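Side-chain contacts in precorrin-6Y C5,15-methyltransferase (Decarboxylating) (Geobacter metallireducens, PDB 3E05), which is the C-terminal domain of CbiET, which probably uses S-adenosylmethionine to methylate and decarboxylate precorrin-6Y on the route to adenosylcobalamin: residues F16-K21 with A49-V54; A170-L175 with K179-H184. All coordinates share one frame; numbering follows the deposited sequence.

Contact 1: residues F16-K21 with A49-V54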
ATOM      1  N   PHE D  16       7.584  13.643  20.734  1.00 37.35           N
ATOM      2  CA  PHE D  16       6.624  13.259  21.759  1.00 36.51           C
ATOM      3  C   PHE D  16       7.252  12.229  22.691  1.00 39.32           C
ATOM      4  O   PHE D  16       7.970  11.331  22.240  1.00 38.26           O
ATOM      5  CB  PHE D  16       5.353  12.642  21.149  1.00 35.13           C
ATOM      6  CG  PHE D  16       4.531  13.600  20.330  1.00 33.76           C
ATOM      7  CD1 PHE D  16       3.522  14.350  20.925  1.00 34.79           C
ATOM      8  CD2 PHE D  16       4.751  13.738  18.966  1.00 35.94           C
ATOM      9  CE1 PHE D  16       2.751  15.249  20.170  1.00 34.10           C
ATOM     10  CE2 PHE D  16       3.975  14.613  18.205  1.00 32.45           C
ATOM     11  CZ  PHE D  16       2.983  15.378  18.816  1.00 32.28           C
ATOM     12  N   ALA D  17       6.952  12.363  23.981  1.00 39.36           N
ATOM     13  CA  ALA D  17       7.242  11.327  24.957  1.00 41.91           C
ATOM     14  C   ALA D  17       6.225  10.220  24.711  1.00 43.08           C
ATOM     15  O   ALA D  17       5.007  10.447  24.788  1.00 40.80           O
ATOM     16  CB  ALA D  17       7.119  11.870  26.373  1.00 44.11           C
ATOM     17  N   THR D  18       6.730   9.034  24.384  1.00 44.42           N
ATOM     18  CA  THR D  18       5.876   7.918  23.963  1.00 45.65           C
ATOM     19  C   THR D  18       6.551   6.560  24.180  1.00 47.58           C
ATOM     20  O   THR D  18       7.719   6.496  24.573  1.00 48.30           O
ATOM     21  CB  THR D  18       5.423   8.076  22.470  1.00 44.62           C
ATOM     22  OG1 THR D  18       4.384   7.135  22.169  1.00 43.38           O
ATOM     23  CG2 THR D  18       6.588   7.916  21.487  1.00 43.95           C
ATOM     24  N   ALA D  19       5.799   5.488  23.934  1.00 49.65           N
ATOM     25  CA  ALA D  19       6.349   4.127  23.920  1.00 53.39           C
ATOM     26  C   ALA D  19       6.377   3.623  22.484  1.00 56.87           C
ATOM     27  O   ALA D  19       5.802   4.250  21.596  1.00 54.12           O
ATOM     28  CB  ALA D  19       5.512   3.197  24.798  1.00 51.84           C
ATOM     29  N   LYS D  20       7.050   2.495  22.264  1.00 61.28           N
ATOM     30  CA  LYS D  20       7.047   1.821  20.967  1.00 64.71           C
ATOM     31  C   LYS D  20       5.633   1.324  20.637  1.00 61.50           C
ATOM     32  O   LYS D  20       4.946   0.766  21.500  1.00 60.32           O
ATOM     33  CB  LYS D  20       8.062   0.671  20.968  1.00 67.02           C
ATOM     34  CG  LYS D  20       8.096  -0.161  19.690  1.00 74.49           C
ATOM     35  CD  LYS D  20       9.336  -1.045  19.617  1.00 76.74           C
ATOM     36  CE  LYS D  20      10.505  -0.324  18.952  1.00 83.73           C
ATOM     37  NZ  LYS D  20      10.261  -0.059  17.500  1.00 85.67           N
ATOM     38  N   LYS D  21       5.199   1.590  19.400  1.00 58.60           N
ATOM     39  CA  LYS D  21       3.879   1.193  18.872  1.00 56.94           C
ATOM     40  C   LYS D  21       2.665   1.968  19.438  1.00 52.42           C
ATOM     41  O   LYS D  21       1.528   1.708  19.036  1.00 50.61           O
ATOM     42  CB  LYS D  21       3.657  -0.333  18.976  1.00 60.16           C
ATOM     43  CG  LYS D  21       4.599  -1.192  18.130  1.00 68.74           C
ATOM     44  CD  LYS D  21       4.116  -1.307  16.684  1.00 75.82           C
ATOM     45  CE  LYS D  21       4.961  -2.290  15.872  1.00 77.66           C
ATOM     46  NZ  LYS D  21       4.644  -3.719  16.167  1.00 78.23           N
ATOM     47  N   ALA D  49      -5.973   8.216  25.003  1.00 30.73           N
ATOM     48  CA  ALA D  49      -5.139   9.263  24.387  1.00 30.25           C
ATOM     49  C   ALA D  49      -3.699   8.860  24.071  1.00 31.18           C
ATOM     50  O   ALA D  49      -3.101   9.393  23.127  1.00 31.20           O
ATOM     51  CB  ALA D  49      -5.186  10.542  25.199  1.00 30.64           C
ATOM     52  N   GLY D  50      -3.154   7.915  24.834  1.00 34.95           N
ATOM     53  CA  GLY D  50      -1.804   7.401  24.589  1.00 30.99           C
ATOM     54  C   GLY D  50      -0.776   8.440  24.961  1.00 35.79           C
ATOM     55  O   GLY D  50      -0.517   8.657  26.134  1.00 35.55           O
ATOM     56  N   SER D  51      -0.202   9.085  23.948  1.00 35.28           N
ATOM     57  CA  SER D  51       0.731  10.192  24.154  1.00 35.54           C
ATOM     58  C   SER D  51       0.069  11.550  23.924  1.00 34.67           C
ATOM     59  O   SER D  51       0.709  12.606  24.052  1.00 34.41           O
ATOM     60  CB  SER D  51       1.938  10.018  23.247  1.00 36.82           C
ATOM     61  OG  SER D  51       2.649   8.863  23.664  1.00 42.43           O
ATOM     62  N   ALA D  52      -1.216  11.494  23.588  1.00 33.11           N
ATOM     63  CA  ALA D  52      -2.063  12.660  23.330  1.00 34.61           C
ATOM     64  C   ALA D  52      -1.672  13.478  22.107  1.00 28.54           C
ATOM     65  O   ALA D  52      -2.065  14.634  21.999  1.00 30.85           O
ATOM     66  CB  ALA D  52      -2.233  13.561  24.609  1.00 32.34           C
ATOM     67  N   SER D  53      -0.970  12.860  21.150  1.00 30.45           N
ATOM     68  CA  SER D  53      -0.540  13.576  19.942  1.00 29.36           C
ATOM     69  C   SER D  53      -1.717  14.078  19.102  1.00 27.58           C
ATOM     70  O   SER D  53      -1.642  15.159  18.515  1.00 26.62           O
ATOM     71  CB  SER D  53       0.423  12.730  19.098  1.00 31.84           C
ATOM     72  OG  SER D  53      -0.248  11.648  18.481  1.00 28.90           O
ATOM     73  N   VAL D  54      -2.800  13.300  19.056  1.00 22.14           N
ATOM     74  CA  VAL D  54      -4.026  13.701  18.359  1.00 28.50           C
ATOM     75  C   VAL D  54      -4.643  14.898  19.067  1.00 28.66           C
ATOM     76  O   VAL D  54      -4.931  15.909  18.432  1.00 27.33           O
ATOM     77  CB  VAL D  54      -5.049  12.545  18.256  1.00 25.93           C
ATOM     78  CG1 VAL D  54      -6.333  12.986  17.517  1.00 30.34           C
ATOM     79  CG2 VAL D  54      -4.397  11.321  17.555  1.00 26.65           C
TER
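Ser51 OG is gripped by two oxygens of the facing loop: Thr18 OG1 lies 2.9 Å from Ser51 OG, either hydroxyl being a possible donor, and the carbonyl Ala17 O is 3.1 Å from that same Ser51 OG. Thr18 reaches the serine because its OG1 stands anti to the backbone N (chi1 -168°). Its CB is carried close as well, with Thr18 CB only 3.1 Å from Ser51 OG.

The second half of the contact is apolar. Ser53 CB sits over one face of the Phe16 ring, 3.8 Å from the ring centroid and 20° off the normal, a CH-pi contact. The methylene is displaced toward the rim, where Phe16 CE1 comes within 3.6 Å of Ser53 CB. Phe87 also meets the Phe16 ring, with the planes at about 40°, while Arg29 of helix 26-35 touches both Phe16 and Ser53. The backbones are tied through a third party: the side-chain amide of Asn83 accepts from Ala17 N and donates to Ser51 O, bridging the two loops.

Ser51 lies in a type II' turn from Ala49 to Ala52, closed by the bond from Ala52 N to Ala49 O at 2.9 Å. Gly50 supplies its positive phi and gives its N-H to the carboxylate of Glu71, and Ala52 then takes the N-cap position of helix 53-61. Glu71 stands at the end of the next strand, where relatives carry the acidic residue that binds the ribose. The glycine-containing turn between strand 43-47 and helix 53-61 is itself consistent with the first, glycine-rich motif of the Rossmann-like class I methyltransferases, the loop that in relatives lies against S-adenosylmethionine.

Contact 2: residues A170-L175 with K179-H184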
ATOM      1  N   ALA D 170       4.775   4.510   3.344  1.00 21.83           N
ATOM      2  CA  ALA D 170       6.183   4.068   3.340  1.00 23.48           C
ATOM      3  C   ALA D 170       7.047   5.293   3.192  1.00 26.44           C
ATOM      4  O   ALA D 170       6.763   6.122   2.343  1.00 28.68           O
ATOM      5  CB  ALA D 170       6.448   3.121   2.204  1.00 25.72           C
ATOM      6  N   LYS D 171       8.088   5.408   4.013  1.00 27.42           N
ATOM      7  CA  LYS D 171       8.955   6.593   4.025  1.00 29.53           C
ATOM      8  C   LYS D 171      10.423   6.242   3.855  1.00 29.75           C
ATOM      9  O   LYS D 171      10.876   5.221   4.354  1.00 30.25           O
ATOM     10  CB  LYS D 171       8.857   7.307   5.367  1.00 29.72           C
ATOM     11  CG  LYS D 171       7.603   8.076   5.609  1.00 40.71           C
ATOM     12  CD  LYS D 171       7.901   9.175   6.615  1.00 40.96           C
ATOM     13  CE  LYS D 171       8.071   8.622   8.013  1.00 39.06           C
ATOM     14  NZ  LYS D 171       7.853   9.684   9.006  1.00 32.50           N
ATOM     15  N   THR D 172      11.175   7.123   3.212  1.00 28.90           N
ATOM     16  CA  THR D 172      12.629   6.968   3.173  1.00 36.46           C
ATOM     17  C   THR D 172      13.269   7.558   4.421  1.00 50.60           C
ATOM     18  O   THR D 172      12.747   8.512   5.003  1.00 56.05           O
ATOM     19  CB  THR D 172      13.259   7.646   1.952  1.00 34.11           C
ATOM     20  OG1 THR D 172      12.877   9.024   1.927  1.00 36.03           O
ATOM     21  CG2 THR D 172      12.818   6.962   0.659  1.00 33.42           C
ATOM     22  N   LYS D 173      14.398   6.990   4.828  1.00 65.46           N
ATOM     23  CA  LYS D 173      15.365   7.708   5.649  1.00 75.26           C
ATOM     24  C   LYS D 173      16.768   7.134   5.480  1.00 79.99           C
ATOM     25  O   LYS D 173      17.056   6.453   4.495  1.00 78.74           O
ATOM     26  CB  LYS D 173      14.954   7.665   7.122  1.00 75.46           C
ATOM     27  CG  LYS D 173      15.259   6.347   7.814  1.00 79.28           C
ATOM     28  CD  LYS D 173      14.636   6.292   9.199  1.00 80.04           C
ATOM     29  CE  LYS D 173      15.389   5.332  10.106  1.00 83.70           C
ATOM     30  NZ  LYS D 173      16.620   5.949  10.669  1.00 82.95           N
ATOM     31  N   GLY D 174      17.637   7.412   6.446  1.00 86.66           N
ATOM     32  CA  GLY D 174      19.051   7.584   6.173  1.00 92.30           C
ATOM     33  C   GLY D 174      19.417   9.030   5.897  1.00 96.26           C
ATOM     34  O   GLY D 174      18.964   9.938   6.594  1.00 95.89           O
ATOM     35  N   LEU D 175      20.241   9.242   4.877  1.00 99.78           N
ATOM     36  CA  LEU D 175      20.477  10.580   4.348  1.00103.68           C
ATOM     37  C   LEU D 175      20.495  10.576   2.824  1.00104.13           C
ATOM     38  O   LEU D 175      19.717  11.282   2.182  1.00104.42           O
ATOM     39  CB  LEU D 175      21.793  11.145   4.888  1.00105.14           C
ATOM     40  CG  LEU D 175      22.004  11.044   6.400  1.00108.51           C
ATOM     41  CD1 LEU D 175      23.483  11.131   6.743  1.00109.33           C
ATOM     42  CD2 LEU D 175      21.217  12.124   7.126  1.00108.48           C
ATOM     43  N   LYS D 179      18.568   5.336   0.215  1.00 56.81           N
ATOM     44  CA  LYS D 179      17.201   5.780   0.480  1.00 48.38           C
ATOM     45  C   LYS D 179      16.213   4.646   0.284  1.00 42.53           C
ATOM     46  O   LYS D 179      15.564   4.541  -0.764  1.00 40.41           O
ATOM     47  CB  LYS D 179      16.810   6.938  -0.435  1.00 50.37           C
ATOM     48  CG  LYS D 179      17.415   8.253  -0.052  1.00 52.66           C
ATOM     49  CD  LYS D 179      16.600   9.394  -0.621  1.00 55.57           C
ATOM     50  CE  LYS D 179      16.854  10.673   0.156  1.00 58.65           C
ATOM     51  NZ  LYS D 179      16.895  10.473   1.643  1.00 59.52           N
ATOM     52  N   MET D 180      16.103   3.806   1.305  1.00 38.19           N
ATOM     53  CA  MET D 180      15.190   2.673   1.314  1.00 39.19           C
ATOM     54  C   MET D 180      13.826   3.112   1.871  1.00 33.74           C
ATOM     55  O   MET D 180      13.774   3.831   2.872  1.00 31.54           O
ATOM     56  CB  MET D 180      15.793   1.602   2.220  1.00 38.31           C
ATOM     57  CG  MET D 180      15.045   0.281   2.288  1.00 45.36           C
ATOM     58  SD  MET D 180      15.972  -0.892   3.290  1.00 49.57           S
ATOM     59  CE  MET D 180      15.377  -0.512   4.926  1.00 39.01           C
ATOM     60  N   PHE D 181      12.737   2.659   1.250  1.00 32.51           N
ATOM     61  CA  PHE D 181      11.383   2.861   1.817  1.00 29.20           C
ATOM     62  C   PHE D 181      11.096   1.882   2.937  1.00 32.28           C
ATOM     63  O   PHE D 181      11.176   0.667   2.749  1.00 31.72           O
ATOM     64  CB  PHE D 181      10.298   2.729   0.749  1.00 32.22           C
ATOM     65  CG  PHE D 181      10.256   3.871  -0.224  1.00 27.00           C
ATOM     66  CD1 PHE D 181       9.495   4.997   0.050  1.00 33.57           C
ATOM     67  CD2 PHE D 181      10.986   3.817  -1.417  1.00 34.23           C
ATOM     68  CE1 PHE D 181       9.442   6.052  -0.849  1.00 32.84           C
ATOM     69  CE2 PHE D 181      10.930   4.869  -2.324  1.00 32.43           C
ATOM     70  CZ  PHE D 181      10.159   5.988  -2.033  1.00 31.43           C
ATOM     71  N   GLU D 182      10.761   2.416   4.102  1.00 24.12           N
ATOM     72  CA  GLU D 182      10.335   1.604   5.213  1.00 29.91           C
ATOM     73  C   GLU D 182       8.846   1.840   5.420  1.00 28.94           C
ATOM     74  O   GLU D 182       8.414   2.976   5.502  1.00 27.33           O
ATOM     75  CB  GLU D 182      11.121   1.966   6.474  1.00 31.45           C
ATOM     76  CG  GLU D 182      12.626   1.970   6.260  1.00 42.22           C
ATOM     77  CD  GLU D 182      13.386   1.970   7.566  1.00 55.21           C
ATOM     78  OE1 GLU D 182      13.493   0.894   8.195  1.00 56.78           O
ATOM     79  OE2 GLU D 182      13.871   3.047   7.965  1.00 64.31           O
ATOM     80  N   SER D 183       8.086   0.755   5.508  1.00 26.17           N
ATOM     81  CA  SER D 183       6.639   0.813   5.657  1.00 25.34           C
ATOM     82  C   SER D 183       6.259   0.914   7.114  1.00 29.01           C
ATOM     83  O   SER D 183       6.836   0.251   7.979  1.00 28.22           O
ATOM     84  CB  SER D 183       5.982  -0.455   5.084  1.00 28.40           C
ATOM     85  OG  SER D 183       6.189  -0.541   3.690  1.00 37.78           O
ATOM     86  N   HIS D 184       5.278   1.764   7.379  1.00 23.45           N
ATOM     87  CA  HIS D 184       4.541   1.716   8.637  1.00 26.84           C
ATOM     88  C   HIS D 184       3.524   0.606   8.490  1.00 30.48           C
ATOM     89  O   HIS D 184       3.165   0.224   7.378  1.00 28.87           O
ATOM     90  CB  HIS D 184       3.769   3.016   8.856  1.00 27.28           C
ATOM     91  CG  HIS D 184       4.625   4.203   9.150  1.00 32.65           C
ATOM     92  ND1 HIS D 184       4.221   5.492   8.873  1.00 34.63           N
ATOM     93  CD2 HIS D 184       5.847   4.304   9.720  1.00 37.63           C
ATOM     94  CE1 HIS D 184       5.160   6.338   9.257  1.00 34.20           C
ATOM     95  NE2 HIS D 184       6.156   5.643   9.777  1.00 34.96           N
TER
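Strands 170-173 and 180-183 run antiparallel with a strong twist, 136° between their directions, and the hydrogen-bonded pair Lys171-Glu182 holds them: Lys171 N to Glu182 O is 2.9 Å, and Glu182 N to Lys171 O is 2.8 Å and almost straight at the hydrogen (178°). Thr172 CA and Met180 O add a CA-H...O contact of 3.4 Å.

On the face carrying Ala170, Thr172 and Phe181, the methyl Thr172 CG2 stands almost exactly over the middle of the Phe181 ring, 3.8 Å from its centroid and 9° off the normal. The threonine can do this because its CG2 is anti to the carbonyl carbon, leaving OG1 between the backbone N and the carbonyl, where it bonds to Val164 N of the third subunit. Ala170 O meets the ring edge near its plane, 3.7 Å from Phe181 CD1. This is the hairpin that completes the class I methyltransferase sheet, projecting here into the tetramer: Pro186 of the second subunit and Val164 of the third also pack on Phe181. A serine here would probably leave the Thr172 methyl without its aromatic face and a gap where the ring packs against Pro186 and Val164 of the two neighbouring subunits.

On the other face, the Lys171 chain passes His184 at a slant, its CE 3.9 Å from His184 CE1, while its NZ goes to a salt bridge with Glu27. The Glu182 carboxylate meets the aliphatic part of poorly ordered Lys173, with Glu182 OE2 3.5 Å from Lys173 CE; the ammonium itself stays farther off. Toward the turn, Lys179 bends at its last torsion, and Lys179 NZ donates to Leu175 O at 3.0 Å, from above the carbonyl plane, and also to Val162 O of the third subunit.

From the N terminus, contact 1 comes first: the leading loop meets the turn at the start of helix 53-61, closing a loop of 27 residues that contains helix 26-35 and strand 43-47. Much later, contact 2 closes a beta hairpin, with three residues between its segments 170-175 and 179-184. The two stand in series and neither encloses the other. The centres of contacts 1 and 2 are about 21 Å apart, and the nearest atoms of contacts 1 and 2 about 8 Å. Contact 1 ties the N-terminal loop to the core, whereas contact 2 belongs to the protruding hairpin, where the sheet continues into the third subunit. The assembly brings the two regions together: Lys21 packs on Met180 of the second subunit.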